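Local coordinates for protein galectin (Danio rerio, PDB 6E20) that binds beta-galactosides as a galectin-1-like lectin and probably serves innate immune recognition of a viral envelope glycoprotein in zebrafish, at residues B[90-93]-B[94-97]; B[112-115]-B[116-119]. All blocks are in the same frame, centred on the assembly; numbering follows the deposited sequence.

Interaction 1 of 2, residues B[90-93]-B[94-97]; sequences TFTN and EEFL
Phe91 lies beside Phe96, both side chains pointing the same way from one face of the beta hairpin formed by strands 85-91 and 95-99 in the galectin beta sandwich. The rings are nearly parallel (planes at 17°) but offset, with little of one ring above the other; the closer touch is Phe91 CB on Phe96 CD2 at 3.6 Å. In Phe96, CG stands anti to the carbonyl carbon (chi1 -62°), which brings its ring toward Phe91. Two phenylalanines suit this buried face, where Phe91 also meets the ring of Phe11 and Phe96 packs on Ala42 and Leu43.

Thr90 and Leu97 form the antiparallel hydrogen-bonded pair: Thr90 N gives to Leu97 O at 3.0 Å, and Leu97 N to Thr90 O. Their side chains occupy the other, more open face. Nearer the turn, Thr92 N donates to Glu95 O at 3.0 Å. Thr92 suits the turn because its hydroxyl, set between backbone N and carbonyl carbon (chi1 60°), accepts a hydrogen bond from Glu95 N at 3.1 Å, so a side chain as well as the backbone ties the turn to the strand. A water lies 2.7 Å from Thr92 OG1 and donates to Glu94 OE1 at 3.2 Å.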
loop_
_atom_site.group_PDB
_atom_site.type_symbol
_atom_site.label_atom_id
_atom_site.label_comp_id
_atom_site.label_asym_id
_atom_site.label_seq_id
_atom_site.Cartn_x
_atom_site.Cartn_y
_atom_site.Cartn_z
ATOM N N THR B 90 -15.974 -1.096 -0.006
ATOM C CA THR B 90 -16.579 -0.715 1.282
ATOM C C THR B 90 -17.009 -1.999 1.994
ATOM O O THR B 90 -17.491 -2.921 1.318
ATOM C CB THR B 90 -17.799 0.173 1.017
ATOM O OG1 THR B 90 -17.366 1.253 0.188
ATOM C CG2 THR B 90 -18.401 0.700 2.291
ATOM N N PHE B 91 -16.932 -2.079 3.310
ATOM C CA PHE B 91 -17.612 -3.217 3.977
ATOM C C PHE B 91 -18.237 -2.843 5.306
ATOM O O PHE B 91 -17.897 -1.827 5.937
ATOM C CB PHE B 91 -16.692 -4.425 4.154
ATOM C CG PHE B 91 -15.716 -4.377 5.296
ATOM C CD1 PHE B 91 -14.647 -3.495 5.273
ATOM C CD2 PHE B 91 -15.789 -5.307 6.319
ATOM C CE1 PHE B 91 -13.701 -3.503 6.292
ATOM C CE2 PHE B 91 -14.838 -5.320 7.331
ATOM C CZ PHE B 91 -13.796 -4.418 7.316
ATOM N N THR B 92 -19.140 -3.737 5.682
ATOM C CA THR B 92 -19.960 -3.725 6.905
ATOM C C THR B 92 -19.744 -5.105 7.507
ATOM O O THR B 92 -19.174 -5.954 6.788
ATOM C CB THR B 92 -21.424 -3.429 6.542
ATOM O OG1 THR B 92 -21.851 -4.468 5.653
ATOM C CG2 THR B 92 -21.620 -2.090 5.861
ATOM N N ASN B 93 -20.225 -5.344 8.726
ATOM C CA ASN B 93 -20.225 -6.698 9.339
ATOM C C ASN B 93 -20.830 -7.687 8.335
ATOM O O ASN B 93 -20.414 -8.863 8.332
ATOM C CB ASN B 93 -21.042 -6.741 10.633
ATOM C CG ASN B 93 -20.480 -5.864 11.729
ATOM O OD1 ASN B 93 -20.184 -6.351 12.819
ATOM N ND2 ASN B 93 -20.343 -4.574 11.468
ATOM N N GLU B 94 -21.807 -7.242 7.540
ATOM C CA GLU B 94 -22.641 -8.136 6.684
ATOM C C GLU B 94 -21.939 -8.405 5.343
ATOM O O GLU B 94 -21.945 -9.576 4.901
ATOM C CB GLU B 94 -24.035 -7.546 6.453
ATOM C CG GLU B 94 -24.861 -7.375 7.729
ATOM C CD GLU B 94 -24.443 -6.213 8.617
ATOM O OE1 GLU B 94 -23.984 -5.177 8.085
ATOM O OE2 GLU B 94 -24.571 -6.358 9.840
ATOM N N GLU B 95 -21.398 -7.403 4.659
ATOM C CA GLU B 95 -20.904 -7.687 3.274
ATOM C C GLU B 95 -19.860 -6.681 2.790
ATOM O O GLU B 95 -19.722 -5.587 3.371
ATOM C CB GLU B 95 -22.064 -7.849 2.285
ATOM C CG GLU B 95 -22.785 -6.570 1.963
ATOM C CD GLU B 95 -23.871 -6.622 0.895
ATOM O OE1 GLU B 95 -24.258 -5.544 0.502
ATOM O OE2 GLU B 95 -24.385 -7.711 0.508
ATOM N N PHE B 96 -19.107 -7.098 1.769
ATOM C CA PHE B 96 -18.227 -6.219 0.976
ATOM C C PHE B 96 -19.032 -5.644 -0.180
ATOM O O PHE B 96 -19.779 -6.389 -0.844
ATOM C CB PHE B 96 -17.027 -6.977 0.419
ATOM C CG PHE B 96 -16.155 -7.535 1.499
ATOM C CD1 PHE B 96 -16.419 -8.790 2.040
ATOM C CD2 PHE B 96 -15.105 -6.785 2.004
ATOM C CE1 PHE B 96 -15.607 -9.311 3.028
ATOM C CE2 PHE B 96 -14.281 -7.322 2.979
ATOM C CZ PHE B 96 -14.541 -8.578 3.492
ATOM N N LEU B 97 -18.848 -4.360 -0.436
ATOM C CA LEU B 97 -19.443 -3.698 -1.627
ATOM C C LEU B 97 -18.292 -3.238 -2.508
ATOM O O LEU B 97 -17.645 -2.268 -2.160
ATOM C CB LEU B 97 -20.333 -2.525 -1.197
ATOM C CG LEU B 97 -21.217 -1.926 -2.295
ATOM C CD1 LEU B 97 -20.395 -1.243 -3.378
ATOM C CD2 LEU B 97 -22.114 -2.984 -2.911
HETATM O O HOH W 1 -17.418 0.194 -2.913
HETATM O O HOH W 2 -24.471 -4.358 5.064
#

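Interaction 2 of 2, residues B[112-115]-B[116-119]; sequences QGSE and KYKY
Tyr117 reaches back along the chain so that its phenol end lies among Gln112, Gly113 and Ser114. Its CG is anti to the carbonyl carbon (chi1 -66°), and from there the ring extends back toward the preceding loop. Gln112 crosses it at a slant, with CG at the ring edge near its plane, 4.1 Å from Tyr117 CE1, and with CB 3.4 Å from Tyr117 OH. Ser114 comes in obliquely on the same end of the ring, its CB 3.7 Å from Tyr117 CZ. The backbone adds one weak bond, Ser114 N to Tyr117 OH, 3.2 Å long and bent to 133° at the hydrogen.

This is the entry of strand 116-124 into the larger sheet of the galectin sandwich, where the loop following strand 105-109 turns into the new strand. Tyrosine suits the place: its ring is buried against Ala42 and the ring of His36, while its hydroxyl meets the polar loop and hydrogen-bonds to Asn110 ND2. Ser114 is small enough to let the phenol approach its backbone, and its OG hydrogen-bonds to His36 NE2. Gly113 takes a positive phi of 86°, a conformation that glycine adopts readily. Past it, Glu115 and Lys116 carry their charged ends away from the contact at the exposed surface, the side chain of Lys116 touching Ser10 and Lys12 of strand 9-12.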
loop_
_atom_site.group_PDB
_atom_site.type_symbol
_atom_site.label_atom_id
_atom_site.label_comp_id
_atom_site.label_asym_id
_atom_site.label_seq_id
_atom_site.Cartn_x
_atom_site.Cartn_y
_atom_site.Cartn_z
ATOM N N GLN B 112 -16.567 -14.225 7.199
ATOM C CA GLN B 112 -15.603 -14.245 8.334
ATOM C C GLN B 112 -16.149 -13.368 9.467
ATOM O O GLN B 112 -15.855 -13.666 10.602
ATOM C CB GLN B 112 -14.190 -13.880 7.869
ATOM C CG GLN B 112 -13.128 -13.816 8.978
ATOM C CD GLN B 112 -12.713 -15.145 9.573
ATOM O OE1 GLN B 112 -11.962 -15.212 10.552
ATOM N NE2 GLN B 112 -13.174 -16.223 8.971
ATOM N N GLY B 113 -16.893 -12.310 9.164
ATOM C CA GLY B 113 -17.653 -11.532 10.162
ATOM C C GLY B 113 -16.846 -10.445 10.852
ATOM O O GLY B 113 -17.473 -9.663 11.603
ATOM N N SER B 114 -15.523 -10.363 10.645
ATOM C CA SER B 114 -14.674 -9.401 11.399
ATOM C C SER B 114 -14.969 -7.982 10.900
ATOM O O SER B 114 -15.500 -7.835 9.775
ATOM C CB SER B 114 -13.211 -9.734 11.354
ATOM O OG SER B 114 -12.999 -11.124 11.551
ATOM N N GLU B 115 -14.700 -6.986 11.753
ATOM C CA GLU B 115 -14.841 -5.536 11.463
ATOM C C GLU B 115 -13.481 -4.916 11.115
ATOM O O GLU B 115 -13.470 -3.722 10.780
ATOM C CB GLU B 115 -15.470 -4.824 12.664
ATOM C CG GLU B 115 -16.960 -5.111 12.787
ATOM C CD GLU B 115 -17.591 -4.701 14.105
ATOM O OE1 GLU B 115 -17.734 -3.489 14.318
ATOM O OE2 GLU B 115 -17.911 -5.602 14.915
ATOM N N LYS B 116 -12.389 -5.686 11.161
ATOM C CA LYS B 116 -11.037 -5.176 10.816
ATOM C C LYS B 116 -10.188 -6.282 10.193
ATOM O O LYS B 116 -10.113 -7.352 10.777
ATOM C CB LYS B 116 -10.358 -4.635 12.074
ATOM C CG LYS B 116 -9.085 -3.834 11.838
ATOM C CD LYS B 116 -8.573 -3.163 13.100
ATOM C CE LYS B 116 -8.057 -4.151 14.131
ATOM N NZ LYS B 116 -7.862 -3.499 15.446
ATOM N N TYR B 117 -9.526 -5.968 9.075
ATOM C CA TYR B 117 -8.620 -6.866 8.314
ATOM C C TYR B 117 -7.271 -6.162 8.097
ATOM O O TYR B 117 -7.261 -5.035 7.608
ATOM C CB TYR B 117 -9.313 -7.259 7.006
ATOM C CG TYR B 117 -10.544 -8.102 7.225
ATOM C CD1 TYR B 117 -10.427 -9.341 7.826
ATOM C CD2 TYR B 117 -11.812 -7.666 6.869
ATOM C CE1 TYR B 117 -11.525 -10.145 8.045
ATOM C CE2 TYR B 117 -12.930 -8.466 7.071
ATOM C CZ TYR B 117 -12.785 -9.708 7.672
ATOM O OH TYR B 117 -13.854 -10.521 7.932
ATOM N N LYS B 118 -6.170 -6.818 8.471
ATOM C CA LYS B 118 -4.798 -6.242 8.453
ATOM C C LYS B 118 -3.893 -7.038 7.490
ATOM O O LYS B 118 -2.658 -6.767 7.463
ATOM C CB LYS B 118 -4.281 -6.180 9.891
ATOM C CG LYS B 118 -5.048 -5.183 10.754
ATOM C CD LYS B 118 -4.795 -5.289 12.248
ATOM C CE LYS B 118 -3.338 -5.441 12.612
ATOM N NZ LYS B 118 -3.143 -5.340 14.079
ATOM N N TYR B 119 -4.485 -7.914 6.677
ATOM C CA TYR B 119 -3.773 -8.702 5.640
ATOM C C TYR B 119 -4.359 -8.397 4.253
ATOM O O TYR B 119 -5.564 -8.577 4.035
ATOM C CB TYR B 119 -3.820 -10.183 6.027
ATOM C CG TYR B 119 -3.181 -11.082 5.010
ATOM C CD1 TYR B 119 -1.830 -11.372 5.031
ATOM C CD2 TYR B 119 -3.940 -11.592 3.982
ATOM C CE1 TYR B 119 -1.258 -12.183 4.064
ATOM C CE2 TYR B 119 -3.387 -12.408 3.017
ATOM C CZ TYR B 119 -2.042 -12.704 3.055
ATOM O OH TYR B 119 -1.557 -13.519 2.075
#

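The two contacts adjoin, their centres about 10 Å apart, but belong to different sheets of the sandwich: interaction 1 closes a hairpin of the five-stranded sheet, whereas interaction 2 leads a loop into a strand of the other. Interaction 1 is partly buried and combines regular strand pairing with an aromatic pair; interaction 2 lies at the surface and, between its segments, relies on packing and one weak bond around a single buried tyrosine. Aromatic residues bring them together, with Phe91 CE2 3.7 Å from Tyr117 CE2, and the Phe91 ring also packs against the backbone carbonyls of Ser114 and Glu115. On the outside, Asn93 touches Glu115 where the turn and the loop meet.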